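Local coordinates for similar to N-acetyltransferase (PDB 4MBU), which probably transfers an acetyl group from acetyl-coenzyme A to an amine acceptor, as expected of a Gcn5-related N-acetyltransferase (GNAT), at residues L118-D123 against K131-F136; I83-Y88 against Q104-E109; I87-S92 against G97-L102. One frame throughout, in Å; residues are numbered along the deposited sequence.

Interaction 1: residues L118-D123 against K131-F136; sequences LVAGID and KLHQKF. With CD (cadmium ion), chain G.
His133, on helix 127-135, lays its imidazole against Ala120 and Ile122 of strand 117-123, a strand-to-helix contact in the C-terminal half of the GNAT fold. The two strand residues are alternate ones, so both send their CB toward the helix. Ile122 supplies a CH-pi contact: its CD1 sits over one face of the ring, 4.0 Å from the centroid of the His133 imidazole and 24° off the normal, displaced toward the rim on the ND1 side, where Ile122 CD1 and His133 ND1 are 3.7 Å apart. CG1 of Ile122 lies anti to the carbonyl carbon (chi1 -54°) and CD1 extends the chain (chi2 174°), which carries the methyl out to the ring. Ala120 CB meets the other end of the imidazole obliquely, 3.7 Å from His133 NE2. Both ring nitrogens are buried but satisfied: ND1 is hydrogen-bonded to Ser129 O one helical turn back, and NE2 to His85 NE2 on the adjacent strand. These bonds help fix the rotation of the ring, while Phe138 packs edge-to-face with it. Between the contact residues, Gly121 O binds a cadmium ion at 2.5 Å, and a water on that metal accepts from Gly121 N at 2.8 Å.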
ATOM      1  N   LEU A 118     -10.323   2.963  14.827  1.00  9.78           N
ATOM      2  CA  LEU A 118     -10.299   4.287  14.198  1.00  5.47           C
ATOM      3  C   LEU A 118      -9.871   4.152  12.735  1.00 10.88           C
ATOM      4  O   LEU A 118      -8.815   3.580  12.433  1.00 10.06           O
ATOM      5  CB  LEU A 118      -9.362   5.231  14.969  1.00  7.02           C
ATOM      6  CG  LEU A 118      -9.196   6.689  14.509  1.00  9.54           C
ATOM      7  CD1 LEU A 118     -10.542   7.382  14.508  1.00  7.22           C
ATOM      8  CD2 LEU A 118      -8.233   7.430  15.425  1.00  7.42           C
ATOM      9  N   VAL A 119     -10.698   4.674  11.832  1.00  7.48           N
ATOM     10  CA  VAL A 119     -10.491   4.530  10.388  1.00  6.26           C
ATOM     11  C   VAL A 119     -10.224   5.888   9.712  1.00 13.91           C
ATOM     12  O   VAL A 119     -10.861   6.907  10.029  1.00 17.13           O
ATOM     13  CB  VAL A 119     -11.704   3.853   9.691  1.00 12.84           C
ATOM     14  CG1 VAL A 119     -11.428   3.672   8.199  1.00 12.93           C
ATOM     15  CG2 VAL A 119     -12.036   2.499  10.327  1.00 12.61           C
ATOM     16  N   ALA A 120      -9.245   5.887   8.810  1.00 13.94           N
ATOM     17  CA  ALA A 120      -8.932   7.027   7.962  1.00 10.83           C
ATOM     18  C   ALA A 120      -9.174   6.638   6.517  1.00 12.75           C
ATOM     19  O   ALA A 120      -8.647   5.621   6.042  1.00 10.04           O
ATOM     20  CB  ALA A 120      -7.480   7.436   8.127  1.00 11.07           C
ATOM     21  N   GLY A 121      -9.978   7.436   5.823  1.00 12.47           N
ATOM     22  CA  GLY A 121     -10.059   7.328   4.377  1.00 14.31           C
ATOM     23  C   GLY A 121      -9.078   8.325   3.790  1.00 14.91           C
ATOM     24  O   GLY A 121      -9.278   9.515   3.897  1.00 17.48           O
ATOM     25  N   ILE A 122      -7.995   7.859   3.187  1.00 13.63           N
ATOM     26  CA  ILE A 122      -6.978   8.775   2.689  1.00  4.96           C
ATOM     27  C   ILE A 122      -6.821   8.567   1.191  1.00 14.12           C
ATOM     28  O   ILE A 122      -6.662   7.429   0.743  1.00  9.15           O
ATOM     29  CB  ILE A 122      -5.616   8.490   3.356  1.00 10.48           C
ATOM     30  CG1 ILE A 122      -5.722   8.508   4.883  1.00  7.96           C
ATOM     31  CG2 ILE A 122      -4.569   9.483   2.898  1.00  7.97           C
ATOM     32  CD1 ILE A 122      -4.422   8.084   5.570  1.00  8.96           C
ATOM     33  N   ASP A 123      -6.851   9.645   0.409  1.00 11.82           N
ATOM     34  CA  ASP A 123      -6.653   9.507  -1.035  1.00 15.35           C
ATOM     35  C   ASP A 123      -5.279   8.883  -1.256  1.00 14.03           C
ATOM     36  O   ASP A 123      -4.331   9.252  -0.570  1.00  9.40           O
ATOM     37  CB  ASP A 123      -6.719  10.867  -1.729  1.00 15.11           C
ATOM     38  CG  ASP A 123      -6.702  10.741  -3.240  1.00 19.14           C
ATOM     39  OD1 ASP A 123      -7.734  10.307  -3.802  1.00 15.25           O
ATOM     40  OD2 ASP A 123      -5.657  11.053  -3.862  1.00 20.72           O
ATOM     41  N   LYS A 131       2.019   8.837   5.465  1.00  9.59           N
ATOM     42  CA  LYS A 131       3.201   8.780   6.325  1.00 16.63           C
ATOM     43  C   LYS A 131       2.867   9.120   7.784  1.00 13.47           C
ATOM     44  O   LYS A 131       3.365   8.477   8.726  1.00 12.22           O
ATOM     45  CB  LYS A 131       4.280   9.728   5.793  1.00 18.27           C
ATOM     46  CG  LYS A 131       5.454   9.902   6.735  1.00 30.70           C
ATOM     47  CD  LYS A 131       6.385  11.027   6.280  1.00 40.43           C
ATOM     48  CE  LYS A 131       7.825  10.714   6.665  1.00 42.98           C
ATOM     49  NZ  LYS A 131       8.253   9.407   6.090  1.00 43.05           N
ATOM     50  N   LEU A 132       2.020  10.129   7.972  1.00  9.59           N
ATOM     51  CA  LEU A 132       1.619  10.540   9.327  1.00  6.22           C
ATOM     52  C   LEU A 132       0.853   9.426  10.021  1.00  6.82           C
ATOM     53  O   LEU A 132       1.003   9.179  11.219  1.00 11.78           O
ATOM     54  CB  LEU A 132       0.745  11.793   9.257  1.00  7.88           C
ATOM     55  CG  LEU A 132       0.155  12.220  10.599  1.00 15.67           C
ATOM     56  CD1 LEU A 132       1.253  12.719  11.517  1.00 20.56           C
ATOM     57  CD2 LEU A 132      -0.920  13.271  10.410  1.00 14.55           C
ATOM     58  N   HIS A 133       0.015   8.740   9.264  1.00  7.16           N
ATOM     59  CA  HIS A 133      -0.785   7.697   9.879  1.00 11.94           C
ATOM     60  C   HIS A 133       0.040   6.467  10.210  1.00 10.65           C
ATOM     61  O   HIS A 133      -0.130   5.860  11.276  1.00  7.63           O
ATOM     62  CB  HIS A 133      -2.008   7.385   9.019  1.00 12.28           C
ATOM     63  CG  HIS A 133      -3.111   8.373   9.208  1.00  9.63           C
ATOM     64  ND1 HIS A 133      -3.093   9.627   8.632  1.00  7.92           N
ATOM     65  CD2 HIS A 133      -4.232   8.322   9.964  1.00 11.46           C
ATOM     66  CE1 HIS A 133      -4.179  10.288   8.997  1.00 13.89           C
ATOM     67  NE2 HIS A 133      -4.883   9.519   9.808  1.00 14.38           N
ATOM     68  N   GLN A 134       0.946   6.110   9.302  1.00 11.03           N
ATOM     69  CA  GLN A 134       1.885   5.032   9.575  1.00 11.30           C
ATOM     70  C   GLN A 134       2.678   5.337  10.841  1.00 13.09           C
ATOM     71  O   GLN A 134       2.925   4.440  11.645  1.00 14.38           O
ATOM     72  CB  GLN A 134       2.840   4.838   8.392  1.00  8.35           C
ATOM     73  CG  GLN A 134       2.179   4.264   7.138  1.00  9.91           C
ATOM     74  CD  GLN A 134       3.185   4.048   6.022  1.00 19.19           C
ATOM     75  OE1 GLN A 134       3.960   4.950   5.699  1.00 21.59           O
ATOM     76  NE2 GLN A 134       3.186   2.851   5.434  1.00 17.45           N
ATOM     77  N   LYS A 135       3.076   6.601  11.012  1.00 12.57           N
ATOM     78  CA  LYS A 135       3.809   7.001  12.220  1.00 15.94           C
ATOM     79  C   LYS A 135       3.036   6.667  13.495  1.00 18.14           C
ATOM     80  O   LYS A 135       3.628   6.264  14.491  1.00 19.15           O
ATOM     81  CB  LYS A 135       4.158   8.498  12.193  1.00 19.12           C
ATOM     82  CG  LYS A 135       5.086   8.935  13.336  1.00 27.82           C
ATOM     83  CD  LYS A 135       5.403  10.442  13.309  1.00 35.52           C
ATOM     84  CE  LYS A 135       4.298  11.269  13.965  1.00 39.23           C
ATOM     85  NZ  LYS A 135       4.680  12.695  14.246  1.00 40.41           N
ATOM     86  N   PHE A 136       1.711   6.817  13.458  1.00 14.89           N
ATOM     87  CA  PHE A 136       0.873   6.513  14.620  1.00 11.91           C
ATOM     88  C   PHE A 136       0.369   5.069  14.601  1.00 11.87           C
ATOM     89  O   PHE A 136      -0.607   4.737  15.277  1.00 12.67           O
ATOM     90  CB  PHE A 136      -0.308   7.488  14.694  1.00 12.00           C
ATOM     91  CG  PHE A 136       0.065   8.840  15.243  1.00 18.76           C
ATOM     92  CD1 PHE A 136      -0.101   9.122  16.589  1.00 22.99           C
ATOM     93  CD2 PHE A 136       0.607   9.814  14.421  1.00 17.60           C
ATOM     94  CE1 PHE A 136       0.253  10.358  17.100  1.00 24.17           C
ATOM     95  CE2 PHE A 136       0.960  11.048  14.928  1.00 20.54           C
ATOM     96  CZ  PHE A 136       0.781  11.320  16.268  1.00 20.19           C
TER
HETATM   97 CD    CD G 205     -10.469  11.346   5.090  0.56 18.96          CD
HETATM   98  O   HOH W   1     -11.300   9.702   6.803  1.00 14.70           O

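Interaction 2: residues I83-Y88 against Q104-E109; sequences IEHSIY and QRLIVE
The His85 imidazole meets Leu106 obliquely: Leu106 CD1 lies 3.8 Å from His85 CD2 and equally close to His85 CB, touching the root of the ring. With CG between the backbone N and carbonyl carbon (chi1 69°), His85 keeps CB and CD2 against that methyl. The rings of His133 and Phe138 also meet this imidazole, and His133 engages its polar end away from the leucine. One methyl does nearly all the work from the helix side. Leu106 CD1 also packs on Ile87, 3.7 Å from Ile87 CG1, the two side chains lying alongside and pointing opposite ways. It is thus wedged between two alternate residues of the strand that both point toward the helix. On the helix, the guanidinium of Arg105 grips Glu109 end-on through NH1 and NH2, both directed to OE1; the shorter and straighter bond, Arg105 NH1 to Glu109 OE1, is 2.8 Å long, and both nitrogens come from the same face of the carboxylate. Strand 83-88 and helix 104-109 run nearly antiparallel, their axes 10.1 Å apart at closest approach and at an angle of 157°, the packing of a crossover helix on its sheet in the beta-alpha-beta unit of the GNAT fold.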
ATOM      1  N   ILE A  83     -15.082   4.408  14.480  1.00  8.43           N
ATOM      2  CA  ILE A  83     -15.233   5.803  14.077  1.00  9.37           C
ATOM      3  C   ILE A  83     -14.280   6.119  12.933  1.00 11.24           C
ATOM      4  O   ILE A  83     -13.242   5.485  12.794  1.00  9.16           O
ATOM      5  CB  ILE A  83     -14.939   6.771  15.258  1.00  5.11           C
ATOM      6  CG1 ILE A  83     -13.772   6.236  16.078  1.00  7.57           C
ATOM      7  CG2 ILE A  83     -16.181   6.944  16.153  1.00  5.52           C
ATOM      8  CD1 ILE A  83     -13.237   7.220  17.101  1.00 12.35           C
ATOM      9  N   GLU A  84     -14.631   7.097  12.110  1.00  7.08           N
ATOM     10  CA  GLU A  84     -13.724   7.573  11.079  1.00  3.61           C
ATOM     11  C   GLU A  84     -13.386   9.012  11.392  1.00  6.31           C
ATOM     12  O   GLU A  84     -14.275   9.808  11.750  1.00  6.19           O
ATOM     13  CB  GLU A  84     -14.370   7.487   9.698  1.00  3.63           C
ATOM     14  CG  GLU A  84     -13.536   8.163   8.602  1.00 11.51           C
ATOM     15  CD  GLU A  84     -14.093   7.925   7.206  1.00 18.66           C
ATOM     16  OE1 GLU A  84     -15.074   7.153   7.074  1.00 20.08           O
ATOM     17  OE2 GLU A  84     -13.543   8.498   6.233  1.00 23.07           O
ATOM     18  N   HIS A  85     -12.108   9.355  11.269  1.00  8.46           N
ATOM     19  CA  HIS A  85     -11.700  10.732  11.554  1.00 10.91           C
ATOM     20  C   HIS A  85     -11.258  11.481  10.313  1.00 11.41           C
ATOM     21  O   HIS A  85     -10.969  10.885   9.273  1.00  7.78           O
ATOM     22  CB  HIS A  85     -10.560  10.768  12.565  1.00 11.39           C
ATOM     23  CG  HIS A  85      -9.271  10.246  12.024  1.00 12.15           C
ATOM     24  ND1 HIS A  85      -9.014   8.900  11.885  1.00 12.15           N
ATOM     25  CD2 HIS A  85      -8.165  10.891  11.583  1.00 12.80           C
ATOM     26  CE1 HIS A  85      -7.802   8.737  11.382  1.00 11.44           C
ATOM     27  NE2 HIS A  85      -7.268   9.928  11.194  1.00 10.88           N
ATOM     28  N   SER A  86     -11.198  12.802  10.441  1.00  8.34           N
ATOM     29  CA  SER A  86     -10.616  13.643   9.403  1.00 13.35           C
ATOM     30  C   SER A  86      -9.871  14.822  10.014  1.00 13.69           C
ATOM     31  O   SER A  86     -10.226  15.321  11.095  1.00 12.51           O
ATOM     32  CB  SER A  86     -11.672  14.096   8.387  1.00 19.13           C
ATOM     33  OG  SER A  86     -12.882  14.447   9.013  1.00 25.86           O
ATOM     34  N   ILE A  87      -8.814  15.236   9.324  1.00 12.14           N
ATOM     35  CA  ILE A  87      -7.929  16.297   9.784  1.00 13.05           C
ATOM     36  C   ILE A  87      -7.643  17.226   8.613  1.00 16.99           C
ATOM     37  O   ILE A  87      -7.342  16.767   7.515  1.00 12.28           O
ATOM     38  CB  ILE A  87      -6.583  15.734  10.266  1.00 13.82           C
ATOM     39  CG1 ILE A  87      -6.764  14.782  11.451  1.00 14.56           C
ATOM     40  CG2 ILE A  87      -5.612  16.863  10.643  1.00 10.09           C
ATOM     41  CD1 ILE A  87      -5.516  13.943  11.716  1.00 10.77           C
ATOM     42  N   TYR A  88      -7.731  18.530   8.851  1.00 15.99           N
ATOM     43  CA  TYR A  88      -7.440  19.522   7.824  1.00 14.25           C
ATOM     44  C   TYR A  88      -6.531  20.600   8.391  1.00 17.41           C
ATOM     45  O   TYR A  88      -6.792  21.144   9.462  1.00 20.03           O
ATOM     46  CB  TYR A  88      -8.736  20.141   7.308  1.00  8.48           C
ATOM     47  CG  TYR A  88      -9.705  19.134   6.743  1.00 13.18           C
ATOM     48  CD1 TYR A  88      -9.588  18.698   5.436  1.00 16.53           C
ATOM     49  CD2 TYR A  88     -10.729  18.618   7.520  1.00 14.22           C
ATOM     50  CE1 TYR A  88     -10.460  17.791   4.914  1.00 14.54           C
ATOM     51  CE2 TYR A  88     -11.613  17.705   7.008  1.00 13.62           C
ATOM     52  CZ  TYR A  88     -11.466  17.295   5.699  1.00 17.31           C
ATOM     53  OH  TYR A  88     -12.327  16.380   5.160  1.00 22.36           O
ATOM     54  N   GLN A 104      -2.996  13.017  17.349  1.00 10.06           N
ATOM     55  CA  GLN A 104      -2.715  12.580  18.718  1.00 15.14           C
ATOM     56  C   GLN A 104      -3.919  12.859  19.619  1.00 14.94           C
ATOM     57  O   GLN A 104      -4.380  11.979  20.371  1.00 14.91           O
ATOM     58  CB  GLN A 104      -1.468  13.309  19.224  1.00 21.66           C
ATOM     59  CG  GLN A 104      -1.052  12.967  20.635  1.00 33.47           C
ATOM     60  CD  GLN A 104       0.182  13.742  21.061  1.00 41.70           C
ATOM     61  OE1 GLN A 104       0.397  14.879  20.627  1.00 43.93           O
ATOM     62  NE2 GLN A 104       1.003  13.129  21.907  1.00 43.34           N
ATOM     63  N   ARG A 105      -4.453  14.076  19.519  1.00 14.40           N
ATOM     64  CA  ARG A 105      -5.603  14.447  20.345  1.00 10.34           C
ATOM     65  C   ARG A 105      -6.855  13.620  20.014  1.00 12.79           C
ATOM     66  O   ARG A 105      -7.577  13.167  20.914  1.00 17.07           O
ATOM     67  CB  ARG A 105      -5.869  15.953  20.220  1.00 10.25           C
ATOM     68  CG  ARG A 105      -7.003  16.472  21.091  1.00 18.46           C
ATOM     69  CD  ARG A 105      -6.677  16.358  22.582  1.00 23.95           C
ATOM     70  NE  ARG A 105      -7.794  16.816  23.407  1.00 27.84           N
ATOM     71  CZ  ARG A 105      -8.810  16.043  23.788  1.00 32.56           C
ATOM     72  NH1 ARG A 105      -8.854  14.764  23.423  1.00 30.57           N
ATOM     73  NH2 ARG A 105      -9.789  16.549  24.535  1.00 35.92           N
ATOM     74  N   LEU A 106      -7.087  13.395  18.722  1.00 10.93           N
ATOM     75  CA  LEU A 106      -8.181  12.528  18.270  1.00 14.86           C
ATOM     76  C   LEU A 106      -8.067  11.143  18.876  1.00 13.09           C
ATOM     77  O   LEU A 106      -9.053  10.599  19.373  1.00 16.17           O
ATOM     78  CB  LEU A 106      -8.196  12.394  16.742  1.00 12.00           C
ATOM     79  CG  LEU A 106      -8.659  13.601  15.929  1.00 12.41           C
ATOM     80  CD1 LEU A 106      -8.460  13.337  14.418  1.00 12.90           C
ATOM     81  CD2 LEU A 106     -10.118  13.933  16.242  1.00  7.94           C
ATOM     82  N   ILE A 107      -6.867  10.569  18.825  1.00 10.51           N
ATOM     83  CA  ILE A 107      -6.648   9.230  19.367  1.00 10.75           C
ATOM     84  C   ILE A 107      -6.923   9.197  20.872  1.00 13.65           C
ATOM     85  O   ILE A 107      -7.615   8.296  21.348  1.00 13.84           O
ATOM     86  CB  ILE A 107      -5.225   8.690  19.071  1.00  8.19           C
ATOM     87  CG1 ILE A 107      -5.031   8.491  17.570  1.00 10.30           C
ATOM     88  CG2 ILE A 107      -5.002   7.350  19.762  1.00  6.02           C
ATOM     89  CD1 ILE A 107      -3.642   8.010  17.212  1.00  8.54           C
ATOM     90  N   VAL A 108      -6.400  10.169  21.623  1.00 17.08           N
ATOM     91  CA  VAL A 108      -6.686  10.167  23.066  1.00 20.02           C
ATOM     92  C   VAL A 108      -8.197  10.258  23.341  1.00 22.57           C
ATOM     93  O   VAL A 108      -8.726   9.567  24.228  1.00 22.17           O
ATOM     94  CB  VAL A 108      -5.874  11.231  23.895  1.00 24.75           C
ATOM     95  CG1 VAL A 108      -4.390  11.245  23.497  1.00 16.37           C
ATOM     96  CG2 VAL A 108      -6.476  12.621  23.780  1.00 26.00           C
ATOM     97  N   GLU A 109      -8.900  11.080  22.566  1.00 19.39           N
ATOM     98  CA  GLU A 109     -10.346  11.192  22.758  1.00 15.18           C
ATOM     99  C   GLU A 109     -11.064   9.885  22.406  1.00 18.13           C
ATOM    100  O   GLU A 109     -11.989   9.462  23.110  1.00 13.43           O
ATOM    101  CB  GLU A 109     -10.907  12.343  21.920  1.00 18.84           C
ATOM    102  CG  GLU A 109     -12.327  12.735  22.275  1.00 24.69           C
ATOM    103  CD  GLU A 109     -12.417  13.505  23.590  1.00 28.85           C
ATOM    104  OE1 GLU A 109     -11.366  13.749  24.229  1.00 26.29           O
ATOM    105  OE2 GLU A 109     -13.547  13.871  23.983  1.00 35.88           O
TER

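Interaction 3: residues I87-S92 against G97-L102; sequences IYVDAS and GIASQL
Strand 87-89 and helix 98-102 run in nearly opposite directions, at 151°, with axes only 8.5 Å apart at closest approach. The backbones come nearest at Val89 and Ala99, whose CA atoms are 6.4 Å apart; the small alanine side chain suits so close a pass. Gly97, with positive phi, is the N-cap residue. Gly97 and Ala99 fall in a sequence that fits the GNAT signature Q/R-x-x-G-x-G/A, consistent with binding the pyrophosphate of acetyl-coenzyme A here, as in relatives. No hydrogen bond joins the two segments, and the contact is made by aliphatic groups. Val89 leads with CG2, which its first torsion sets beside the backbone N (chi1 173° for CG1). This methyl lies 3.7 Å from Ala99 N, 3.9 Å from Ala99 CB and the same distance from Ile98 CG2, so it rests on the opening turn of the helix. Ile87 brings both branches: its CG2 methyl reaches Leu102 CD1 at 4.1 Å, and CD1, at the end of the longer branch, lies near Ala99 O. Beyond the strand, Asp90 OD1 accepts from Ser92 N at 2.8 Å in an Asx turn. The contact opens the beta-alpha-beta unit, and its helical side chains reach further across the sheet: Ile98 also packs on Leu65 and Phe58, and Leu102 on Ala68 and Phe56, while Tyr88 points away and meets Tyr20 of helix 13-26.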
ATOM      1  N   ILE A  87      -8.814  15.236   9.324  1.00 12.14           N
ATOM      2  CA  ILE A  87      -7.929  16.297   9.784  1.00 13.05           C
ATOM      3  C   ILE A  87      -7.643  17.226   8.613  1.00 16.99           C
ATOM      4  O   ILE A  87      -7.342  16.767   7.515  1.00 12.28           O
ATOM      5  CB  ILE A  87      -6.583  15.734  10.266  1.00 13.82           C
ATOM      6  CG1 ILE A  87      -6.764  14.782  11.451  1.00 14.56           C
ATOM      7  CG2 ILE A  87      -5.612  16.863  10.643  1.00 10.09           C
ATOM      8  CD1 ILE A  87      -5.516  13.943  11.716  1.00 10.77           C
ATOM      9  N   TYR A  88      -7.731  18.530   8.851  1.00 15.99           N
ATOM     10  CA  TYR A  88      -7.440  19.522   7.824  1.00 14.25           C
ATOM     11  C   TYR A  88      -6.531  20.600   8.391  1.00 17.41           C
ATOM     12  O   TYR A  88      -6.792  21.144   9.462  1.00 20.03           O
ATOM     13  CB  TYR A  88      -8.736  20.141   7.308  1.00  8.48           C
ATOM     14  CG  TYR A  88      -9.705  19.134   6.743  1.00 13.18           C
ATOM     15  CD1 TYR A  88      -9.588  18.698   5.436  1.00 16.53           C
ATOM     16  CD2 TYR A  88     -10.729  18.618   7.520  1.00 14.22           C
ATOM     17  CE1 TYR A  88     -10.460  17.791   4.914  1.00 14.54           C
ATOM     18  CE2 TYR A  88     -11.613  17.705   7.008  1.00 13.62           C
ATOM     19  CZ  TYR A  88     -11.466  17.295   5.699  1.00 17.31           C
ATOM     20  OH  TYR A  88     -12.327  16.380   5.160  1.00 22.36           O
ATOM     21  N   VAL A  89      -5.450  20.886   7.677  1.00 19.47           N
ATOM     22  CA  VAL A  89      -4.475  21.885   8.103  1.00 18.92           C
ATOM     23  C   VAL A  89      -4.404  22.972   7.042  1.00 18.06           C
ATOM     24  O   VAL A  89      -4.367  22.667   5.843  1.00 12.79           O
ATOM     25  CB  VAL A  89      -3.068  21.265   8.280  1.00 19.14           C
ATOM     26  CG1 VAL A  89      -2.040  22.350   8.548  1.00 16.34           C
ATOM     27  CG2 VAL A  89      -3.065  20.241   9.413  1.00 18.69           C
ATOM     28  N   ASP A  90      -4.414  24.230   7.472  1.00 22.70           N
ATOM     29  CA  ASP A  90      -4.273  25.350   6.543  1.00 25.50           C
ATOM     30  C   ASP A  90      -3.004  25.169   5.706  1.00 19.38           C
ATOM     31  O   ASP A  90      -1.970  24.729   6.218  1.00 15.42           O
ATOM     32  CB  ASP A  90      -4.236  26.676   7.305  1.00 29.02           C
ATOM     33  CG  ASP A  90      -4.348  27.882   6.385  1.00 36.14           C
ATOM     34  OD1 ASP A  90      -3.330  28.271   5.779  1.00 33.92           O
ATOM     35  OD2 ASP A  90      -5.455  28.448   6.270  1.00 43.40           O
ATOM     36  N   ALA A  91      -3.095  25.477   4.414  1.00 18.47           N
ATOM     37  CA  ALA A  91      -1.972  25.262   3.500  1.00 23.51           C
ATOM     38  C   ALA A  91      -0.796  26.203   3.779  1.00 22.46           C
ATOM     39  O   ALA A  91       0.335  25.931   3.380  1.00 26.87           O
ATOM     40  CB  ALA A  91      -2.435  25.371   2.043  1.00 25.16           C
ATOM     41  N   SER A  92      -1.057  27.310   4.460  1.00 20.31           N
ATOM     42  CA  SER A  92       0.014  28.231   4.831  1.00 23.15           C
ATOM     43  C   SER A  92       0.705  27.759   6.096  1.00 24.61           C
ATOM     44  O   SER A  92       1.712  28.325   6.504  1.00 30.88           O
ATOM     45  CB  SER A  92      -0.549  29.628   5.074  1.00 26.20           C
ATOM     46  OG  SER A  92      -1.456  29.622   6.164  1.00 26.98           O
ATOM     47  N   GLY A  97       3.854  20.326  12.160  1.00 20.36           N
ATOM     48  CA  GLY A  97       3.438  19.231  13.028  1.00 13.85           C
ATOM     49  C   GLY A  97       2.029  19.397  13.584  1.00 11.52           C
ATOM     50  O   GLY A  97       1.670  18.794  14.604  1.00 10.26           O
ATOM     51  N   ILE A  98       1.216  20.194  12.895  1.00 13.30           N
ATOM     52  CA  ILE A  98      -0.155  20.456  13.339  1.00 12.69           C
ATOM     53  C   ILE A  98      -1.065  19.232  13.136  1.00 12.38           C
ATOM     54  O   ILE A  98      -1.863  18.882  14.017  1.00 11.06           O
ATOM     55  CB  ILE A  98      -0.730  21.687  12.620  1.00 12.24           C
ATOM     56  CG1 ILE A  98       0.013  22.945  13.076  1.00 10.90           C
ATOM     57  CG2 ILE A  98      -2.219  21.852  12.911  1.00 13.48           C
ATOM     58  CD1 ILE A  98      -0.242  24.128  12.177  1.00  7.67           C
ATOM     59  N   ALA A  99      -0.937  18.583  11.981  1.00  8.10           N
ATOM     60  CA  ALA A  99      -1.687  17.357  11.710  1.00 12.77           C
ATOM     61  C   ALA A  99      -1.383  16.303  12.763  1.00 13.94           C
ATOM     62  O   ALA A  99      -2.292  15.684  13.306  1.00 15.96           O
ATOM     63  CB  ALA A  99      -1.367  16.827  10.311  1.00 11.85           C
ATOM     64  N   SER A 100      -0.102  16.116  13.062  1.00 15.13           N
ATOM     65  CA  SER A 100       0.328  15.156  14.077  1.00 13.17           C
ATOM     66  C   SER A 100      -0.283  15.419  15.462  1.00 13.69           C
ATOM     67  O   SER A 100      -0.765  14.492  16.133  1.00 15.25           O
ATOM     68  CB  SER A 100       1.858  15.154  14.152  1.00 14.66           C
ATOM     69  OG  SER A 100       2.322  14.297  15.172  1.00 15.72           O
ATOM     70  N   GLN A 101      -0.275  16.678  15.893  1.00 18.43           N
ATOM     71  CA  GLN A 101      -0.855  17.036  17.190  1.00 22.79           C
ATOM     72  C   GLN A 101      -2.371  16.817  17.226  1.00 19.41           C
ATOM     73  O   GLN A 101      -2.936  16.357  18.245  1.00 18.42           O
ATOM     74  CB  GLN A 101      -0.506  18.486  17.556  1.00 22.43           C
ATOM     75  CG  GLN A 101       0.981  18.709  17.873  1.00 23.01           C
ATOM     76  CD  GLN A 101       1.274  20.127  18.354  1.00 28.08           C
ATOM     77  OE1 GLN A 101       0.626  20.640  19.269  1.00 30.65           O
ATOM     78  NE2 GLN A 101       2.241  20.769  17.721  1.00 30.82           N
ATOM     79  N   LEU A 102      -3.026  17.142  16.114  1.00 14.29           N
ATOM     80  CA  LEU A 102      -4.460  16.904  16.007  1.00 13.77           C
ATOM     81  C   LEU A 102      -4.776  15.406  16.070  1.00 13.84           C
ATOM     82  O   LEU A 102      -5.654  14.991  16.815  1.00 15.22           O
ATOM     83  CB  LEU A 102      -5.034  17.554  14.744  1.00 11.62           C
ATOM     84  CG  LEU A 102      -5.166  19.075  14.878  1.00 11.11           C
ATOM     85  CD1 LEU A 102      -5.410  19.719  13.549  1.00  9.39           C
ATOM     86  CD2 LEU A 102      -6.300  19.409  15.821  1.00  9.38           C
TER

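How the interactions relate
All three contacts pack a helix on the one mixed sheet. Interactions 2 and 3 both join strand 82-89 to helix 98-112; they share Ile87 and Tyr88, their centres lie 12 Å apart, and interaction 3 holds the start of the helix while interaction 2 holds its middle. Interaction 1 follows later in the chain, on the neighbouring parallel strand 117-123, and its centre is 10 Å from that of interaction 2 and 13 Å from that of interaction 3. The two helices also touch, through Leu132 on Ala99 and Lys135 NZ to Ser100 OG. Together the contacts tie the beta-alpha-beta unit and the next helix into one core within the GNAT family region.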